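Local atomic coordinates of ferrous iron uptake transporter protein B (PDB entry 3TAH), a protein that probably transports ferrous iron across the cell membrane in a GTP-driven uptake system, and whose G-protein domain, the part crystallised, binds guanine nucleotides. Residues V71-L76 against E207-V212; L99-I104 against N247-F252; I232-E235 against D240-S243. The protein carries 1 engineered substitution. All coordinates share one frame; numbering follows the deposited sequence.

Contact 1 (V71-L76 against E207-V212)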
loop_
_atom_site.group_PDB
_atom_site.type_symbol
_atom_site.label_atom_id
_atom_site.label_comp_id
_atom_site.label_asym_id
_atom_site.label_seq_id
_atom_site.Cartn_x
_atom_site.Cartn_y
_atom_site.Cartn_z
ATOM N N VAL A 71 -7.069 -4.109 -10.499
ATOM C CA VAL A 71 -8.258 -3.911 -9.669
ATOM C C VAL A 71 -7.888 -3.204 -8.363
ATOM O O VAL A 71 -8.549 -2.237 -7.976
ATOM C CB VAL A 71 -9.013 -5.248 -9.415
ATOM C CG1 VAL A 71 -9.854 -5.227 -8.113
ATOM C CG2 VAL A 71 -9.880 -5.554 -10.642
ATOM N N ALA A 72 -6.829 -3.666 -7.709
ATOM C CA ALA A 72 -6.423 -3.074 -6.427
ATOM C C ALA A 72 -6.046 -1.604 -6.615
ATOM O O ALA A 72 -6.518 -0.725 -5.886
ATOM C CB ALA A 72 -5.284 -3.853 -5.802
ATOM N N ARG A 73 -5.203 -1.331 -7.607
ATOM C CA ARG A 73 -4.770 0.037 -7.877
ATOM C C ARG A 73 -5.931 0.988 -8.174
ATOM O O ARG A 73 -6.039 2.047 -7.541
ATOM C CB ARG A 73 -3.787 0.066 -9.046
ATOM C CG ARG A 73 -3.201 1.429 -9.296
ATOM C CD ARG A 73 -2.606 1.549 -10.667
ATOM N NE ARG A 73 -1.410 0.735 -10.844
ATOM C CZ ARG A 73 -0.505 0.911 -11.807
ATOM N NH1 ARG A 73 -0.645 1.889 -12.704
ATOM N NH2 ARG A 73 0.547 0.105 -11.875
ATOM N N ASP A 74 -6.781 0.621 -9.137
ATOM C CA ASP A 74 -7.906 1.472 -9.541
ATOM C C ASP A 74 -8.808 1.779 -8.353
ATOM O O ASP A 74 -9.236 2.916 -8.160
ATOM C CB ASP A 74 -8.741 0.837 -10.662
ATOM C CG ASP A 74 -7.980 0.724 -11.977
ATOM O OD1 ASP A 74 -6.921 1.378 -12.135
ATOM O OD2 ASP A 74 -8.421 -0.030 -12.862
ATOM N N TYR A 75 -9.091 0.765 -7.550
ATOM C CA TYR A 75 -9.917 0.973 -6.382
ATOM C C TYR A 75 -9.258 1.942 -5.404
ATOM O O TYR A 75 -9.888 2.902 -4.947
ATOM C CB TYR A 75 -10.209 -0.337 -5.677
ATOM C CG TYR A 75 -10.983 -0.091 -4.423
ATOM C CD1 TYR A 75 -12.343 0.207 -4.477
ATOM C CD2 TYR A 75 -10.361 -0.128 -3.179
ATOM C CE1 TYR A 75 -13.065 0.451 -3.316
ATOM C CE2 TYR A 75 -11.068 0.109 -2.030
ATOM C CZ TYR A 75 -12.417 0.396 -2.099
ATOM O OH TYR A 75 -13.114 0.633 -0.937
ATOM N N LEU A 76 -7.990 1.705 -5.083
ATOM C CA LEU A 76 -7.300 2.586 -4.126
ATOM C C LEU A 76 -7.113 4.025 -4.616
ATOM O O LEU A 76 -7.166 4.950 -3.810
ATOM C CB LEU A 76 -5.961 1.979 -3.694
ATOM C CG LEU A 76 -6.108 0.673 -2.907
ATOM C CD1 LEU A 76 -4.737 0.078 -2.652
ATOM C CD2 LEU A 76 -6.882 0.897 -1.567
ATOM N N GLU A 207 9.062 5.465 -13.219
ATOM C CA GLU A 207 9.351 4.080 -13.610
ATOM C C GLU A 207 8.672 3.640 -14.929
ATOM O O GLU A 207 8.693 2.452 -15.288
ATOM C CB GLU A 207 9.012 3.136 -12.454
ATOM C CG GLU A 207 7.541 2.926 -12.250
ATOM C CD GLU A 207 7.168 2.328 -10.898
ATOM O OE1 GLU A 207 5.955 2.114 -10.715
ATOM O OE2 GLU A 207 8.042 2.062 -10.048
ATOM N N GLN A 208 8.088 4.600 -15.637
ATOM C CA GLN A 208 7.425 4.407 -16.932
ATOM C C GLN A 208 6.317 3.360 -16.927
ATOM O O GLN A 208 6.201 2.541 -17.840
ATOM C CB GLN A 208 8.460 4.121 -18.001
ATOM C CG GLN A 208 9.332 5.338 -18.225
ATOM C CD GLN A 208 10.716 4.957 -18.556
ATOM O OE1 GLN A 208 11.110 4.979 -19.714
ATOM N NE2 GLN A 208 11.482 4.594 -17.534
ATOM N N ASP A 209 5.499 3.427 -15.885
ATOM C CA ASP A 209 4.316 2.609 -15.774
ATOM C C ASP A 209 3.375 2.864 -16.951
ATOM O O ASP A 209 2.884 3.972 -17.140
ATOM C CB ASP A 209 3.600 2.913 -14.464
ATOM C CG ASP A 209 2.457 1.968 -14.214
ATOM O OD1 ASP A 209 2.699 0.893 -13.621
ATOM O OD2 ASP A 209 1.319 2.305 -14.614
ATOM N N SER A 210 3.129 1.832 -17.738
ATOM C CA SER A 210 2.358 1.974 -18.972
ATOM C C SER A 210 0.889 2.343 -18.736
ATOM O O SER A 210 0.301 3.019 -19.563
ATOM C CB SER A 210 2.495 0.702 -19.823
ATOM O OG SER A 210 2.092 -0.425 -19.089
ATOM N N LEU A 211 0.303 1.915 -17.618
ATOM C CA LEU A 211 -1.089 2.264 -17.294
ATOM C C LEU A 211 -1.268 3.739 -16.958
ATOM O O LEU A 211 -2.201 4.380 -17.439
ATOM C CB LEU A 211 -1.624 1.420 -16.136
ATOM C CG LEU A 211 -1.972 -0.044 -16.390
ATOM C CD1 LEU A 211 -2.241 -0.740 -15.059
ATOM C CD2 LEU A 211 -3.174 -0.149 -17.321
ATOM N N VAL A 212 -0.375 4.275 -16.126
ATOM C CA VAL A 212 -0.431 5.695 -15.759
ATOM C C VAL A 212 -0.167 6.544 -16.998
ATOM O O VAL A 212 -0.864 7.542 -17.225
ATOM C CB VAL A 212 0.514 6.033 -14.585
ATOM C CG1 VAL A 212 0.718 7.533 -14.443
ATOM C CG2 VAL A 212 -0.031 5.431 -13.270
#
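D209, the N-cap of helix 210-215, is also the acceptor of a salt bridge from R73, and both residues are buried. R73 meets the carboxylate end-on with two nitrogens, one for each oxygen: NH1 lies 2.8 Å from D209 OD2, in an almost straight bond of 176°, and NH2 lies 2.9 Å from D209 OD1. Both oxygens sit near the guanidinium plane. The carboxylate, however, is turned 45° from that plane, so that NH1 reaches OD2 from above the carboxylate while NH2 comes to OD1 on its syn side. OD2 keeps its anti lone pair for V212 N, 3.0 Å away, which is the capping bond of helix 210-215; one oxygen thus serves two donors. The same turn begins with a Schellman motif that ends helix 198-206, with Q208 at positive phi as its C-prime residue. R73 spans from helix 67-77 of the G domain to this turn of the cytosolic helical domain, its chain extended through chi2 and bent at chi3 (-68°). Across the contact, aliphatic groups flank the guanidinium: L211 CD1 lies over one face, 3.8 Å above the plane and toward its rim, and V212 CG2 comes within 3.6 Å of R73 NH1. A further hydrogen bond from R73 NH2 to M62 O ties the arginine to the loop before its own helix, where P64 also packs against D209 and L211.

Contact 2 (L99-I104 against N247-F252)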
loop_
_atom_site.group_PDB
_atom_site.type_symbol
_atom_site.label_atom_id
_atom_site.label_comp_id
_atom_site.label_asym_id
_atom_site.label_seq_id
_atom_site.Cartn_x
_atom_site.Cartn_y
_atom_site.Cartn_z
ATOM N N LEU A 99 5.027 -4.203 -0.995
ATOM C CA LEU A 99 3.692 -3.701 -1.289
ATOM C C LEU A 99 3.313 -2.534 -0.353
ATOM O O LEU A 99 2.768 -1.538 -0.799
ATOM C CB LEU A 99 2.652 -4.819 -1.151
ATOM C CG LEU A 99 1.187 -4.442 -1.410
ATOM C CD1 LEU A 99 0.941 -3.979 -2.860
ATOM C CD2 LEU A 99 0.273 -5.603 -1.047
ATOM N N THR A 100 3.609 -2.672 0.941
ATOM C CA THR A 100 3.241 -1.680 1.929
ATOM C C THR A 100 3.716 -0.281 1.520
ATOM O O THR A 100 2.958 0.698 1.619
ATOM C CB THR A 100 3.824 -2.053 3.304
ATOM O OG1 THR A 100 3.400 -3.377 3.667
ATOM C CG2 THR A 100 3.398 -1.026 4.351
ATOM N N THR A 101 4.957 -0.187 1.034
ATOM C CA THR A 101 5.498 1.125 0.642
ATOM C C THR A 101 4.633 1.769 -0.446
ATOM O O THR A 101 4.383 2.976 -0.442
ATOM C CB THR A 101 6.989 1.051 0.198
ATOM O OG1 THR A 101 7.132 0.231 -0.971
ATOM C CG2 THR A 101 7.899 0.531 1.328
ATOM N N GLN A 102 4.160 0.954 -1.374
ATOM C CA GLN A 102 3.301 1.426 -2.445
ATOM C C GLN A 102 1.909 1.820 -1.974
ATOM O O GLN A 102 1.335 2.782 -2.480
ATOM C CB GLN A 102 3.198 0.363 -3.534
ATOM C CG GLN A 102 4.524 0.005 -4.182
ATOM C CD GLN A 102 4.385 -1.181 -5.095
ATOM O OE1 GLN A 102 3.566 -1.152 -6.008
ATOM N NE2 GLN A 102 5.161 -2.238 -4.851
ATOM N N LEU A 103 1.377 1.068 -1.011
ATOM C CA LEU A 103 0.091 1.402 -0.390
ATOM C C LEU A 103 0.138 2.767 0.309
ATOM O O LEU A 103 -0.785 3.573 0.150
ATOM C CB LEU A 103 -0.350 0.306 0.579
ATOM C CG LEU A 103 -0.590 -1.084 -0.035
ATOM C CD1 LEU A 103 -0.806 -2.132 1.070
ATOM C CD2 LEU A 103 -1.763 -1.098 -1.042
ATOM N N ILE A 104 1.212 3.037 1.061
ATOM C CA ILE A 104 1.359 4.323 1.750
ATOM C C ILE A 104 1.308 5.462 0.732
ATOM O O ILE A 104 0.685 6.494 0.965
ATOM C CB ILE A 104 2.666 4.377 2.597
ATOM C CG1 ILE A 104 2.605 3.352 3.747
ATOM C CG2 ILE A 104 2.893 5.793 3.163
ATOM C CD1 ILE A 104 3.929 3.104 4.505
ATOM N N ASN A 247 15.156 -0.851 -5.968
ATOM C CA ASN A 247 16.275 -0.835 -5.027
ATOM C C ASN A 247 16.008 0.107 -3.864
ATOM O O ASN A 247 16.315 -0.226 -2.719
ATOM C CB ASN A 247 17.590 -0.460 -5.743
ATOM C CG ASN A 247 18.036 -1.507 -6.747
ATOM O OD1 ASN A 247 17.625 -2.664 -6.672
ATOM N ND2 ASN A 247 18.896 -1.107 -7.694
ATOM N N GLU A 248 15.435 1.287 -4.157
ATOM C CA GLU A 248 15.105 2.261 -3.103
ATOM C C GLU A 248 14.034 1.738 -2.149
ATOM O O GLU A 248 14.154 1.956 -0.943
ATOM C CB GLU A 248 14.707 3.636 -3.675
ATOM C CG GLU A 248 15.869 4.409 -4.293
ATOM C CD GLU A 248 17.021 4.649 -3.331
ATOM O OE1 GLU A 248 16.797 5.026 -2.173
ATOM O OE2 GLU A 248 18.171 4.461 -3.752
ATOM N N ARG A 249 13.002 1.060 -2.661
ATOM C CA ARG A 249 11.991 0.446 -1.788
ATOM C C ARG A 249 12.627 -0.546 -0.808
ATOM O O ARG A 249 12.431 -0.456 0.393
ATOM C CB ARG A 249 10.871 -0.246 -2.583
ATOM C CG ARG A 249 10.000 0.665 -3.407
ATOM C CD ARG A 249 8.808 -0.072 -4.049
ATOM N NE ARG A 249 8.107 0.821 -4.973
ATOM C CZ ARG A 249 7.324 1.828 -4.593
ATOM N NH1 ARG A 249 7.100 2.074 -3.303
ATOM N NH2 ARG A 249 6.749 2.598 -5.515
ATOM N N TYR A 250 13.402 -1.491 -1.325
ATOM C CA TYR A 250 14.081 -2.465 -0.465
ATOM C C TYR A 250 15.094 -1.844 0.485
ATOM O O TYR A 250 15.196 -2.290 1.622
ATOM C CB TYR A 250 14.712 -3.610 -1.282
ATOM C CG TYR A 250 13.686 -4.587 -1.800
ATOM C CD1 TYR A 250 12.901 -5.331 -0.925
ATOM C CD2 TYR A 250 13.497 -4.784 -3.170
ATOM C CE1 TYR A 250 11.942 -6.227 -1.400
ATOM C CE2 TYR A 250 12.546 -5.678 -3.644
ATOM C CZ TYR A 250 11.770 -6.397 -2.757
ATOM O OH TYR A 250 10.827 -7.292 -3.222
ATOM N N ALA A 251 15.815 -0.809 0.058
ATOM C CA ALA A 251 16.754 -0.128 0.968
ATOM C C ALA A 251 16.011 0.495 2.162
ATOM O O ALA A 251 16.425 0.330 3.324
ATOM C CB ALA A 251 17.607 0.891 0.214
ATOM N N PHE A 252 14.910 1.194 1.876
ATOM C CA PHE A 252 14.067 1.777 2.909
ATOM C C PHE A 252 13.574 0.713 3.886
ATOM O O PHE A 252 13.675 0.870 5.110
ATOM C CB PHE A 252 12.870 2.491 2.275
ATOM C CG PHE A 252 11.831 2.901 3.273
ATOM C CD1 PHE A 252 11.975 4.078 4.010
ATOM C CD2 PHE A 252 10.698 2.119 3.474
ATOM C CE1 PHE A 252 11.012 4.451 4.939
ATOM C CE2 PHE A 252 9.736 2.491 4.397
ATOM C CZ PHE A 252 9.891 3.657 5.127
#
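The guanidinium of R249 has Q102 CG over the centre of one face, 3.3 Å above the plane, and T101 OG1 at its edge, tilted somewhat from the plane. The chains of Q102 and R249 cross at about a right angle, and the aliphatic CG, not the amide, rests on the cation. The amide is engaged beyond the pair, with OE1 bonded to M62 N and NE2 to S61 OG. At the edge, R249 NH1 donates to T101 OG1 over 3.0 Å in a bent bond of 144°. With chi1 of 63°, T101 puts this hydroxyl between its backbone N and carbonyl carbon, where it also bonds to Y98 O. R249 NH1 has a second partner in the salt bridge to E105 OE1. The other branch of T101 meets the ring of F252 obliquely, its CG2 3.9 Å from F252 CD2, while Y174 touches both T101 and R249. The axes of segments 99-104 and 247-252, on helices 93-105 and 241-259, come within 10.3 Å at 102°, a nearly perpendicular crossing that seats the last helix of the cytosolic helical domain on the G domain of FeoB.

Contact 3 (I232-E235 against D240-S243)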
loop_
_atom_site.group_PDB
_atom_site.type_symbol
_atom_site.label_atom_id
_atom_site.label_comp_id
_atom_site.label_asym_id
_atom_site.label_seq_id
_atom_site.Cartn_x
_atom_site.Cartn_y
_atom_site.Cartn_z
ATOM N N ILE A 232 18.423 11.850 -16.896
ATOM C CA ILE A 232 19.540 12.307 -16.071
ATOM C C ILE A 232 19.619 11.482 -14.784
ATOM O O ILE A 232 20.716 11.185 -14.314
ATOM C CB ILE A 232 19.518 13.864 -15.787
ATOM C CG1 ILE A 232 20.778 14.312 -15.031
ATOM C CG2 ILE A 232 18.221 14.315 -15.062
ATOM C CD1 ILE A 232 22.121 13.993 -15.755
ATOM N N THR A 233 18.466 11.101 -14.223
ATOM C CA THR A 233 18.456 10.298 -12.989
ATOM C C THR A 233 19.032 8.897 -13.231
ATOM O O THR A 233 19.836 8.412 -12.426
ATOM C CB THR A 233 17.057 10.269 -12.350
ATOM O OG1 THR A 233 16.646 11.620 -12.139
ATOM C CG2 THR A 233 17.077 9.535 -11.012
ATOM N N GLU A 234 18.668 8.274 -14.347
ATOM C CA GLU A 234 19.247 6.990 -14.738
ATOM C C GLU A 234 20.762 7.099 -14.924
ATOM O O GLU A 234 21.497 6.193 -14.551
ATOM C CB GLU A 234 18.633 6.467 -16.032
ATOM C CG GLU A 234 17.210 5.908 -15.857
ATOM C CD GLU A 234 16.630 5.368 -17.137
ATOM O OE1 GLU A 234 16.976 5.902 -18.216
ATOM O OE2 GLU A 234 15.818 4.420 -17.063
ATOM N N GLU A 235 21.209 8.206 -15.501
ATOM C CA GLU A 235 22.640 8.433 -15.727
ATOM C C GLU A 235 23.424 8.500 -14.432
ATOM O O GLU A 235 24.504 7.910 -14.338
ATOM C CB GLU A 235 22.864 9.697 -16.565
ATOM C CG GLU A 235 22.442 9.494 -18.000
ATOM C CD GLU A 235 22.552 10.748 -18.873
ATOM O OE1 GLU A 235 23.096 11.773 -18.408
ATOM O OE2 GLU A 235 22.089 10.680 -20.035
ATOM N N ASP A 240 18.587 1.482 -14.665
ATOM C CA ASP A 240 17.305 1.837 -15.284
ATOM C C ASP A 240 16.316 2.289 -14.212
ATOM O O ASP A 240 16.382 1.838 -13.060
ATOM C CB ASP A 240 16.722 0.679 -16.099
ATOM C CG ASP A 240 16.262 -0.459 -15.234
ATOM O OD1 ASP A 240 17.109 -1.283 -14.852
ATOM O OD2 ASP A 240 15.054 -0.521 -14.931
ATOM N N ALA A 241 15.407 3.182 -14.605
ATOM C CA ALA A 241 14.427 3.797 -13.698
ATOM C C ALA A 241 13.649 2.798 -12.828
ATOM O O ALA A 241 13.525 2.980 -11.608
ATOM C CB ALA A 241 13.442 4.671 -14.517
ATOM N N GLU A 242 13.125 1.738 -13.441
ATOM C CA GLU A 242 12.358 0.749 -12.678
ATOM C C GLU A 242 13.204 0.100 -11.580
ATOM O O GLU A 242 12.734 -0.076 -10.452
ATOM C CB GLU A 242 11.763 -0.336 -13.573
ATOM C CG GLU A 242 10.830 -1.252 -12.802
ATOM N N SER A 243 14.440 -0.247 -11.917
ATOM C CA SER A 243 15.376 -0.850 -10.960
ATOM C C SER A 243 15.736 0.087 -9.805
ATOM O O SER A 243 15.844 -0.354 -8.661
ATOM C CB SER A 243 16.663 -1.301 -11.657
ATOM O OG SER A 243 16.425 -2.374 -12.547
#
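E234, near the end of helix 220-237, accepts a hydrogen bond from the backbone of A241, the first residue of helix 241-259, and around this bond the contact is at its tightest. A241 N lies 2.8 Å from E234 OE2 at an angle of 157°, and the oxygen offers its anti lone pair, the one facing away from its partner oxygen. The glutamate chain runs extended beyond CG (chi2 -179°), which carries the carboxylate from its own helix across to the start of the next. There OE2 also rests against carbon: D240 CA and A241 CB are each 3.5 Å from it. A241 is buried, and F206 of helix 198-206 packs against both it and T233, so one aromatic side chain bridges the two helices from a third.

D240 occupies the other, looser side. Its CB points away from helix 220-237 and the residue is largely exposed to solvent, so that across the segments only its backbone and CB approach E234. What its carboxylate does instead is local: as N-cap it accepts S243 N at OD2 over 3.1 Å, from above the carboxylate plane, while S243 OG donates to OD1 at a short 2.6 Å.

Two carboxylates thus serve backbone N-H groups of the first turn of helix 241-259: D240 as its N-cap, and E234 as a hydrogen-bond acceptor from the preceding helix. They stay apart, with E234 OE2 5.4 Å from D240 OD2, and each accepts one backbone N-H at the N-terminal end of helix 241-259, which would be expected to favour the ionised form of both despite their like charge.

How the contacts relate
From the N terminus, helix 67-77 opens contact 1 and helix 93-105 opens contact 2, both in the G domain. The chain then passes into the cytosolic helical domain, where contact 1 closes at 207-212 and contact 2 at 247-252, so that the two loops cross. Contact 3 opens and closes after contact 1 is complete but within the span of contact 2, joining two successive helices of the helical domain. Contacts 1 and 2 tie the domains together at separate points and meet through L76 and L103 in the G domain. In the helical domain, Q208 and E207 of contact 1 pack against A241 and E242 of contact 3, whose second helix continues into contact 2.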